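Local coordinates for protein glycerol-3-phosphate dehydrogenase [NAD(+)] (PDB 6IUY) that probably interconverts sn-glycerol 3-phosphate and dihydroxyacetone phosphate using NAD, in a chain that also carries a magnesium-binding haloacid dehalogenase-like domain, at residues L378-R383 / V406-N411; E387-I392 / A457-T462. One frame throughout, in Å; residues are numbered along the deposited sequence.

In the fold
The centres of contacts 1 and 2 lie about 9 Å apart, and a short hairpin joins them: strand 382-385, leaving contact 1, pairs antiparallel with strand 388-391 of contact 2. Arg383 O probably accepts a hydrogen bond from Gln390 N at 2.8 Å. A second tie reaches the helix of contact 2, where Gly381 N probably bonds to Thr462 OG1 (2.9 Å). Contact 1 lines the active-site cleft directly, touching both NAD and dihydroxyacetone phosphate. Contact 2 forms a second layer behind it: the side chain of Thr462 is about 8 Å from the substrate and that of Ile392 about 7 Å from NAD.

Contact 1: residues L378-R383 / V406-N411; sequences LTKGMR and VLMGAN. With NAD (nicotinamide-adenine-dinucleotide), chain C; 13P (1,3-dihydroxyacetonephosphate), chain D.
Leu378, just after strand 374-377, sits beside Leu407 of the neighbouring parallel strand 404-408, with the two CA atoms 5.2 Å apart in the NAD-binding Rossmann-type sheet. Past this point the chains part, and a water donates to both Leu378 O (2.8 Å) and Leu407 O (2.6 Å), satisfying two buried carbonyls. Leu378 sets its CD1 branch against CB of Leu407, 3.7 Å away, and both leucines also touch Trp267, an apolar setting that suits them.

Met408 and Lys380 lie alongside one another, pointing opposite ways. The thioether chain bends so that SD lies 3.7 Å from Lys380 CE, and its flexible, apolar end flanks the methylene groups of the lysine. In Lys380, CG stands anti to the carbonyl carbon (chi1 -67°), and the remaining chain is extended, carrying the amine along this wall to the substrate. There NZ donates to O3 of dihydroxyacetone phosphate at 3.1 Å and to a second water that also accepts from Gly409 N. A weak bond to Gly409 O (3.5 Å) adds to the grip, while Asp519 supplies a salt bridge. The backbone of the lysine serves the coenzyme: Lys380 N donates to ribose O3D of NAD at 3.0 Å, nearly straight at 172°. Gly381 follows because its backbone angles would press any CB against the carbonyl of Lys380. One residue thus gives each ligand a bond, amide to cofactor and amine to substrate, and helps to set their relative positions at the C-terminal end of the parallel strands.

Contact 2: residues E387-I392 / A457-T462; sequences EGPQLI and AEMCGT
Leu391, on the second strand of a beta hairpin, directs its side chain onto helix 454-477, which the strand crosses almost at right angles (99°), the two axes 9.9 Å apart. It is also the N-cap residue of helix 392-400, so strand, new helix and the helix below meet here. Its CB rests over the flat face of the Glu458 carboxylate, 3.4 Å from CD. CG, anti to the carbonyl carbon (chi1 -54°), turns both branches onto the helix. CD1 lies 3.7 Å from Glu458 CG and equally close to Met459 N, and CD2 lies 4.2 Å from Thr462 OG1. Leucine suits the place because its two methyls meet the helix at separate points.

The Glu458 chain leaves the helix with chi1 -167° and stays straight, passing alongside Leu391 head to tail until its carboxylate reaches the start of helix 392-400. There OE1 hydrogen-bonds to Ser393 OG, OE2 too is hydrogen-bonded close by, and the amino end of that helix would be expected to favour the ionised form. Cutting the side chain back to an alanine here is likely to leave the Ser393 hydroxyl without this mate and open a gap against Leu391 CB. Met459 suits the other flank, its bent chain curling toward the hairpin and helix 481-502. At its tip the CE methyl meets Pro389 CG, 4.2 Å away.

Contact 1: residues L378-R383 / V406-N411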
loop_
_atom_site.group_PDB
_atom_site.type_symbol
_atom_site.label_atom_id
_atom_site.label_comp_id
_atom_site.label_asym_id
_atom_site.label_seq_id
_atom_site.Cartn_x
_atom_site.Cartn_y
_atom_site.Cartn_z
ATOM N N LEU A 378 -13.860 6.989 15.786
ATOM C CA LEU A 378 -12.849 7.788 15.116
ATOM C C LEU A 378 -11.545 7.729 15.906
ATOM O O LEU A 378 -10.565 8.383 15.559
ATOM C CB LEU A 378 -13.322 9.239 14.988
ATOM C CG LEU A 378 -14.174 9.614 13.781
ATOM C CD1 LEU A 378 -15.378 8.680 13.623
ATOM C CD2 LEU A 378 -14.625 11.053 13.903
ATOM N N THR A 379 -11.537 6.919 16.960
ATOM C CA THR A 379 -10.493 6.968 17.979
ATOM C C THR A 379 -9.291 6.049 17.710
ATOM O O THR A 379 -9.446 4.912 17.244
ATOM C CB THR A 379 -11.106 6.617 19.350
ATOM O OG1 THR A 379 -12.021 7.652 19.726
ATOM C CG2 THR A 379 -10.027 6.473 20.437
ATOM N N LYS A 380 -8.095 6.531 18.044
ATOM C CA LYS A 380 -6.866 5.792 17.783
ATOM C C LYS A 380 -6.153 5.506 19.094
ATOM O O LYS A 380 -5.968 6.397 19.938
ATOM C CB LYS A 380 -5.969 6.580 16.806
ATOM C CG LYS A 380 -6.584 6.679 15.418
ATOM C CD LYS A 380 -5.892 7.689 14.509
ATOM C CE LYS A 380 -6.691 7.843 13.228
ATOM N NZ LYS A 380 -6.159 8.877 12.277
ATOM N N GLY A 381 -5.794 4.248 19.285
ATOM C CA GLY A 381 -5.309 3.784 20.572
ATOM C C GLY A 381 -5.961 2.445 20.841
ATOM O O GLY A 381 -6.899 2.021 20.132
ATOM N N MET A 382 -5.463 1.758 21.855
ATOM C CA MET A 382 -6.001 0.449 22.180
ATOM C C MET A 382 -5.963 0.207 23.676
ATOM O O MET A 382 -5.268 0.914 24.416
ATOM C CB MET A 382 -5.219 -0.655 21.464
ATOM C CG MET A 382 -3.774 -0.810 21.931
ATOM S SD MET A 382 -3.080 -2.385 21.380
ATOM C CE MET A 382 -1.387 -2.195 21.887
ATOM N N ARG A 383 -6.709 -0.796 24.126
ATOM C CA ARG A 383 -6.537 -1.277 25.485
ATOM C C ARG A 383 -5.882 -2.639 25.424
ATOM O O ARG A 383 -6.193 -3.446 24.543
ATOM C CB ARG A 383 -7.882 -1.355 26.244
ATOM C CG ARG A 383 -7.700 -1.700 27.742
ATOM C CD ARG A 383 -9.025 -1.739 28.508
ATOM N NE ARG A 383 -9.721 -3.010 28.321
ATOM C CZ ARG A 383 -9.903 -3.919 29.274
ATOM N NH1 ARG A 383 -10.548 -5.044 28.998
ATOM N NH2 ARG A 383 -9.456 -3.697 30.505
ATOM N N VAL A 406 -15.465 1.990 11.814
ATOM C CA VAL A 406 -14.422 2.976 12.086
ATOM C C VAL A 406 -14.270 3.950 10.939
ATOM O O VAL A 406 -14.638 3.657 9.789
ATOM C CB VAL A 406 -13.053 2.340 12.341
ATOM C CG1 VAL A 406 -13.096 1.439 13.579
ATOM C CG2 VAL A 406 -12.544 1.604 11.069
ATOM N N LEU A 407 -13.752 5.129 11.262
ATOM C CA LEU A 407 -13.379 6.087 10.241
ATOM C C LEU A 407 -11.912 6.382 10.481
ATOM O O LEU A 407 -11.562 6.936 11.521
ATOM C CB LEU A 407 -14.228 7.360 10.313
ATOM C CG LEU A 407 -14.019 8.515 9.321
ATOM C CD1 LEU A 407 -15.212 9.444 9.389
ATOM C CD2 LEU A 407 -12.762 9.313 9.627
ATOM N N MET A 408 -11.067 6.000 9.527
ATOM C CA MET A 408 -9.613 6.165 9.651
ATOM C C MET A 408 -9.043 6.761 8.379
ATOM O O MET A 408 -9.378 6.307 7.283
ATOM C CB MET A 408 -8.942 4.830 9.931
ATOM C CG MET A 408 -9.472 4.121 11.142
ATOM S SD MET A 408 -8.670 4.715 12.632
ATOM C CE MET A 408 -10.065 4.769 13.776
ATOM N N GLY A 409 -8.220 7.793 8.507
ATOM C CA GLY A 409 -7.663 8.445 7.336
ATOM C C GLY A 409 -6.574 9.428 7.726
ATOM O O GLY A 409 -6.331 9.658 8.916
ATOM N N ALA A 410 -5.892 9.985 6.733
ATOM C CA ALA A 410 -4.903 11.026 6.980
ATOM C C ALA A 410 -5.651 12.312 7.301
ATOM O O ALA A 410 -6.030 13.064 6.391
ATOM C CB ALA A 410 -3.993 11.206 5.770
ATOM N N ASN A 411 -5.903 12.552 8.588
ATOM C CA ASN A 411 -6.878 13.570 8.969
ATOM C C ASN A 411 -6.469 14.583 10.036
ATOM O O ASN A 411 -7.254 14.800 10.969
ATOM C CB ASN A 411 -8.166 12.912 9.490
ATOM C CG ASN A 411 -8.825 11.975 8.494
ATOM O OD1 ASN A 411 -8.877 12.243 7.286
ATOM N ND2 ASN A 411 -9.383 10.880 9.015
HETATM P PA NAD C . -7.921 16.056 21.886
HETATM O O1A NAD C . -8.185 17.393 21.328
HETATM O O2A NAD C . -6.529 15.516 21.590
HETATM O O5B NAD C . -8.078 16.069 23.508
HETATM C C5B NAD C . -8.898 17.058 24.147
HETATM C C4B NAD C . -10.111 16.373 24.826
HETATM O O4B NAD C . -9.701 15.641 25.826
HETATM C C3B NAD C . -11.003 17.439 25.468
HETATM O O3B NAD C . -12.131 17.674 24.759
HETATM C C2B NAD C . -11.357 16.858 26.850
HETATM O O2B NAD C . -12.827 17.020 27.070
HETATM C C1B NAD C . -10.995 15.623 26.770
HETATM N N9A NAD C . -10.681 15.144 28.049
HETATM C C8A NAD C . -9.738 15.586 28.913
HETATM N N7A NAD C . -9.811 14.813 30.019
HETATM C C5A NAD C . -10.812 13.907 29.854
HETATM C C6A NAD C . -11.320 12.909 30.666
HETATM N N6A NAD C . -10.880 12.576 31.978
HETATM N N1A NAD C . -12.321 12.134 30.231
HETATM C C2A NAD C . -12.843 12.347 28.989
HETATM N N3A NAD C . -12.359 13.329 28.196
HETATM C C4A NAD C . -11.342 14.105 28.634
HETATM O O3 NAD C . -9.022 15.054 21.286
HETATM P PN NAD C . -9.299 14.727 19.741
HETATM O O1N NAD C . -8.493 15.641 18.836
HETATM O O2N NAD C . -10.769 14.871 19.416
HETATM O O5D NAD C . -8.782 13.258 19.484
HETATM C C5D NAD C . -9.449 12.137 20.033
HETATM C C4D NAD C . -9.142 10.936 19.128
HETATM O O4D NAD C . -9.150 11.303 17.860
HETATM C C3D NAD C . -7.735 10.455 19.420
HETATM O O3D NAD C . -7.753 9.118 19.554
HETATM C C2D NAD C . -6.901 10.868 18.176
HETATM O O2D NAD C . -5.758 9.923 18.073
HETATM C C1D NAD C . -7.758 10.797 17.197
HETATM N N1N NAD C . -7.474 11.643 16.055
HETATM C C2N NAD C . -7.052 12.949 16.188
HETATM C C3N NAD C . -6.796 13.724 15.058
HETATM C C7N NAD C . -6.299 15.173 15.250
HETATM O O7N NAD C . -5.803 15.780 14.322
HETATM N N7N NAD C . -6.454 15.788 16.545
HETATM C C4N NAD C . -6.964 13.207 13.791
HETATM C C5N NAD C . -7.416 11.907 13.649
HETATM C C6N NAD C . -7.675 11.143 14.787
HETATM P P 13P D . -1.375 13.213 15.927
HETATM O O1P 13P D . -1.606 12.366 14.699
HETATM O O2P 13P D . -1.697 14.625 15.533
HETATM O O3P 13P D . 0.071 13.062 16.320
HETATM O O1 13P D . -2.255 12.846 17.209
HETATM C C1 13P D . -3.045 11.681 17.286
HETATM C C2 13P D . -3.844 11.648 16.026
HETATM O O2 13P D . -4.176 12.689 15.499
HETATM C C3 13P D . -4.233 10.340 15.397
HETATM O O3 13P D . -4.122 10.473 13.988
HETATM O O HOH W 1 -10.601 8.906 12.855
HETATM O O HOH W 2 -8.706 9.657 10.972
#

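Contact 2: residues E387-I392 / A457-T462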
loop_
_atom_site.group_PDB
_atom_site.type_symbol
_atom_site.label_atom_id
_atom_site.label_comp_id
_atom_site.label_asym_id
_atom_site.label_seq_id
_atom_site.Cartn_x
_atom_site.Cartn_y
_atom_site.Cartn_z
ATOM N N GLU A 387 -3.570 -10.200 27.493
ATOM C CA GLU A 387 -2.312 -10.160 26.738
ATOM C C GLU A 387 -2.498 -9.899 25.235
ATOM O O GLU A 387 -1.645 -10.262 24.427
ATOM C CB GLU A 387 -1.538 -11.464 26.943
ATOM C CG GLU A 387 -0.888 -11.571 28.315
ATOM C CD GLU A 387 -0.209 -12.920 28.545
ATOM O OE1 GLU A 387 -0.518 -13.883 27.803
ATOM O OE2 GLU A 387 0.632 -13.017 29.468
ATOM N N GLY A 388 -3.603 -9.255 24.867
ATOM C CA GLY A 388 -3.874 -8.952 23.471
ATOM C C GLY A 388 -4.364 -7.531 23.224
ATOM O O GLY A 388 -4.715 -6.798 24.153
ATOM N N PRO A 389 -4.382 -7.119 21.956
ATOM C CA PRO A 389 -4.916 -5.794 21.616
ATOM C C PRO A 389 -6.438 -5.744 21.590
ATOM O O PRO A 389 -7.058 -6.587 20.937
ATOM C CB PRO A 389 -4.368 -5.551 20.212
ATOM C CG PRO A 389 -4.243 -6.918 19.644
ATOM C CD PRO A 389 -3.810 -7.804 20.786
ATOM N N GLN A 390 -7.030 -4.764 22.263
ATOM C CA GLN A 390 -8.447 -4.478 22.079
ATOM C C GLN A 390 -8.569 -3.075 21.503
ATOM O O GLN A 390 -8.274 -2.098 22.193
ATOM C CB GLN A 390 -9.212 -4.603 23.406
ATOM C CG GLN A 390 -10.652 -4.118 23.350
ATOM C CD GLN A 390 -11.386 -4.242 24.688
ATOM O OE1 GLN A 390 -11.064 -3.557 25.661
ATOM N NE2 GLN A 390 -12.382 -5.120 24.733
ATOM N N LEU A 391 -8.971 -2.960 20.239
ATOM C CA LEU A 391 -9.115 -1.638 19.632
ATOM C C LEU A 391 -10.460 -1.042 20.046
ATOM O O LEU A 391 -11.321 -1.742 20.575
ATOM C CB LEU A 391 -9.000 -1.709 18.107
ATOM C CG LEU A 391 -7.712 -2.393 17.647
ATOM C CD1 LEU A 391 -7.592 -2.446 16.126
ATOM C CD2 LEU A 391 -6.527 -1.690 18.281
ATOM N N ILE A 392 -10.659 0.243 19.804
ATOM C CA ILE A 392 -11.866 0.861 20.315
ATOM C C ILE A 392 -13.125 0.181 19.772
ATOM O O ILE A 392 -14.095 -0.017 20.514
ATOM C CB ILE A 392 -11.919 2.346 20.002
ATOM C CG1 ILE A 392 -10.630 3.007 20.482
ATOM C CG2 ILE A 392 -13.154 2.983 20.701
ATOM C CD1 ILE A 392 -10.184 2.502 21.854
ATOM N N ALA A 457 -7.966 -1.244 8.838
ATOM C CA ALA A 457 -8.082 0.204 8.954
ATOM C C ALA A 457 -7.790 0.652 10.377
ATOM O O ALA A 457 -7.022 1.601 10.612
ATOM C CB ALA A 457 -9.486 0.679 8.543
ATOM N N GLU A 458 -8.400 -0.045 11.326
ATOM C CA GLU A 458 -8.375 0.409 12.696
ATOM C C GLU A 458 -6.996 0.212 13.286
ATOM O O GLU A 458 -6.507 1.078 13.987
ATOM C CB GLU A 458 -9.434 -0.311 13.546
ATOM C CG GLU A 458 -9.642 0.373 14.884
ATOM C CD GLU A 458 -10.805 -0.195 15.670
ATOM O OE1 GLU A 458 -11.159 -1.364 15.432
ATOM O OE2 GLU A 458 -11.357 0.537 16.529
ATOM N N MET A 459 -6.364 -0.924 13.006
ATOM C CA MET A 459 -5.027 -1.184 13.543
ATOM C C MET A 459 -3.978 -0.258 12.894
ATOM O O MET A 459 -3.024 0.167 13.551
ATOM C CB MET A 459 -4.646 -2.657 13.350
ATOM C CG MET A 459 -3.335 -3.026 13.995
ATOM S SD MET A 459 -3.352 -3.067 15.798
ATOM C CE MET A 459 -4.105 -4.675 16.042
ATOM N N CYS A 460 -4.175 0.086 11.623
ATOM C CA CYS A 460 -3.309 1.079 10.981
ATOM C C CYS A 460 -3.441 2.445 11.627
ATOM O O CYS A 460 -2.444 3.084 11.932
ATOM C CB CYS A 460 -3.623 1.224 9.487
ATOM S SG CYS A 460 -2.961 -0.107 8.486
ATOM N N GLY A 461 -4.675 2.911 11.801
ATOM C CA GLY A 461 -4.892 4.165 12.496
ATOM C C GLY A 461 -4.207 4.229 13.856
ATOM O O GLY A 461 -3.644 5.249 14.203
ATOM N N THR A 462 -4.253 3.140 14.615
ATOM C CA THR A 462 -3.662 3.101 15.949
ATOM C C THR A 462 -2.138 2.951 15.961
ATOM O O THR A 462 -1.475 3.671 16.681
ATOM C CB THR A 462 -4.265 1.937 16.782
ATOM O OG1 THR A 462 -5.604 2.274 17.171
ATOM C CG2 THR A 462 -3.455 1.670 18.023
#